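Malate oxidoreductase (Thermotoga maritima, PDB 1VL6) probably catalyses the NAD-dependent oxidative decarboxylation of malate to pyruvate and carbon dioxide. Local coordinates at residues A[148-153]-A[237-242]. Numbering follows the deposited sequence.
Sequences CFRILQ and LNEYHL
Y240 reaches from its helix to F149 and R150, and following it outward from CB accounts for most of the contact. Its CB passes F149 CE2, and CG lies 3.6 Å from F149 CD2, the atom that sits over the centre of the tyrosine ring. Farther along, Y240 CE1 meets F149 CB at 3.6 Å. That methylene makes a CH-pi contact, 28° off the ring normal, so it stands over the same face. The two side chains run past each other in opposite directions; their ring planes are inclined by 38° with centroids 4.5 Å apart, an oblique pairing. Y240 CG lies beside its backbone N (chi1 -62°), the rotamer in which the ring meets F149.

At the tip, Y240 OH comes over one face of the R150 guanidinium, 3.6 Å from NE, while R150 NH2 lies at the edge of the tyrosine ring, near CE2. The stronger polar partner of R150 is E121, salt-bridged to NH1. R150 bends at chi3, and its NH2 forms a salt bridge with E239 OE2, a nearly straight hydrogen bond of 3.2 Å. The carboxylate oxygen lies in the guanidinium plane but is itself approached from above the carboxylate plane. N238 caps the start of helix 239-246, its OD1 accepting from H241 N.

The contact is an interface between the N-terminal and NAD-binding parts of the chain, joining helix 147-158 to helix 239-246. H241 NE2 bonds to I200 O, within a glycine-rich turn consistent with a Rossmann-type nucleotide site. F149 also meets Y205 on helix 202-214 and Q168 on helix 166-186, while strand 163-165 lies against C148 and L152.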
# COMPACT_ATOMS: atom_id res chain seq x y z
N CYS A 148 -13.74 9.49 -32.16
CA CYS A 148 -13.08 8.37 -31.52
C CYS A 148 -12.84 7.20 -32.50
O CYS A 148 -12.06 6.31 -32.25
CB CYS A 148 -13.93 7.89 -30.33
SG CYS A 148 -15.52 7.32 -30.89
N PHE A 149 -13.53 7.17 -33.61
CA PHE A 149 -13.28 6.08 -34.52
C PHE A 149 -11.88 6.19 -35.10
O PHE A 149 -11.07 5.26 -35.03
CB PHE A 149 -14.33 6.09 -35.64
CG PHE A 149 -15.75 5.82 -35.16
CD1 PHE A 149 -16.04 4.69 -34.43
CD2 PHE A 149 -16.78 6.69 -35.45
CE1 PHE A 149 -17.35 4.45 -34.00
CE2 PHE A 149 -18.09 6.44 -35.04
CZ PHE A 149 -18.37 5.33 -34.32
N ARG A 150 -11.59 7.37 -35.65
CA ARG A 150 -10.29 7.66 -36.26
C ARG A 150 -9.21 7.57 -35.19
O ARG A 150 -8.12 7.03 -35.45
CB ARG A 150 -10.28 9.06 -36.91
CG ARG A 150 -10.18 9.13 -38.45
CD ARG A 150 -10.45 10.59 -39.07
NE ARG A 150 -11.87 10.86 -39.43
CZ ARG A 150 -12.85 11.40 -38.62
NH1 ARG A 150 -12.63 11.77 -37.36
NH2 ARG A 150 -14.08 11.58 -39.10
N ILE A 151 -9.51 8.08 -33.98
CA ILE A 151 -8.49 8.10 -32.94
C ILE A 151 -8.07 6.67 -32.56
O ILE A 151 -6.87 6.35 -32.51
CB ILE A 151 -8.96 8.89 -31.72
CG1 ILE A 151 -9.09 10.37 -32.09
CG2 ILE A 151 -7.96 8.75 -30.57
CD1 ILE A 151 -9.65 11.23 -30.99
N LEU A 152 -9.03 5.80 -32.31
CA LEU A 152 -8.70 4.42 -32.02
C LEU A 152 -7.90 3.75 -33.13
O LEU A 152 -6.92 3.11 -32.89
CB LEU A 152 -9.95 3.60 -31.74
CG LEU A 152 -9.69 2.12 -31.42
CD1 LEU A 152 -8.84 2.08 -30.16
CD2 LEU A 152 -11.02 1.38 -31.22
N GLN A 153 -8.36 3.89 -34.36
CA GLN A 153 -7.78 3.19 -35.46
C GLN A 153 -6.34 3.64 -35.65
O GLN A 153 -5.44 2.82 -35.81
CB GLN A 153 -8.59 3.44 -36.71
CG GLN A 153 -8.10 2.65 -37.94
CD GLN A 153 -8.01 3.54 -39.19
OE1 GLN A 153 -7.09 4.39 -39.32
NE2 GLN A 153 -8.97 3.35 -40.10
N LEU A 237 -25.72 10.48 -40.93
CA LEU A 237 -25.27 11.64 -40.16
C LEU A 237 -23.76 11.84 -40.27
O LEU A 237 -23.31 12.96 -40.10
CB LEU A 237 -25.73 11.56 -38.68
CG LEU A 237 -27.21 11.30 -38.28
CD1 LEU A 237 -27.65 12.28 -37.18
CD2 LEU A 237 -28.24 11.39 -39.41
N ASN A 238 -23.00 10.77 -40.54
CA ASN A 238 -21.61 10.90 -40.98
C ASN A 238 -21.25 9.80 -41.93
O ASN A 238 -22.05 8.93 -42.21
CB ASN A 238 -20.60 10.93 -39.80
CG ASN A 238 -20.98 9.98 -38.64
OD1 ASN A 238 -20.88 8.67 -38.88
ND2 ASN A 238 -21.30 10.42 -37.54
N GLU A 239 -20.03 9.86 -42.44
CA GLU A 239 -19.43 8.74 -43.15
C GLU A 239 -19.58 7.38 -42.44
O GLU A 239 -19.68 6.35 -43.11
CB GLU A 239 -17.93 9.04 -43.47
CG GLU A 239 -17.23 10.01 -42.52
CD GLU A 239 -15.71 9.84 -42.48
OE1 GLU A 239 -15.19 8.75 -42.79
OE2 GLU A 239 -15.03 10.80 -42.09
N TYR A 240 -19.58 7.35 -41.11
CA TYR A 240 -19.59 6.05 -40.42
C TYR A 240 -20.98 5.40 -40.46
O TYR A 240 -21.11 4.18 -40.47
CB TYR A 240 -19.02 6.17 -38.98
CG TYR A 240 -17.55 6.63 -38.93
CD1 TYR A 240 -16.53 5.72 -39.09
CD2 TYR A 240 -17.20 8.00 -38.79
CE1 TYR A 240 -15.20 6.12 -39.09
CE2 TYR A 240 -15.86 8.40 -38.78
CZ TYR A 240 -14.87 7.44 -38.94
OH TYR A 240 -13.52 7.73 -38.95
N HIS A 241 -22.02 6.22 -40.49
CA HIS A 241 -23.37 5.74 -40.64
C HIS A 241 -23.56 5.23 -42.07
O HIS A 241 -24.19 4.21 -42.31
CB HIS A 241 -24.36 6.88 -40.34
CG HIS A 241 -24.47 7.22 -38.90
ND1 HIS A 241 -25.40 8.12 -38.42
CD2 HIS A 241 -23.83 6.74 -37.81
CE1 HIS A 241 -25.31 8.19 -37.10
NE2 HIS A 241 -24.37 7.34 -36.70
N LEU A 242 -23.00 5.94 -43.02
CA LEU A 242 -23.02 5.46 -44.40
C LEU A 242 -22.34 4.08 -44.46
O LEU A 242 -22.84 3.14 -45.08
CB LEU A 242 -22.34 6.46 -45.31
CG LEU A 242 -22.56 6.35 -46.81
CD1 LEU A 242 -24.00 6.58 -47.23
CD2 LEU A 242 -21.68 7.40 -47.48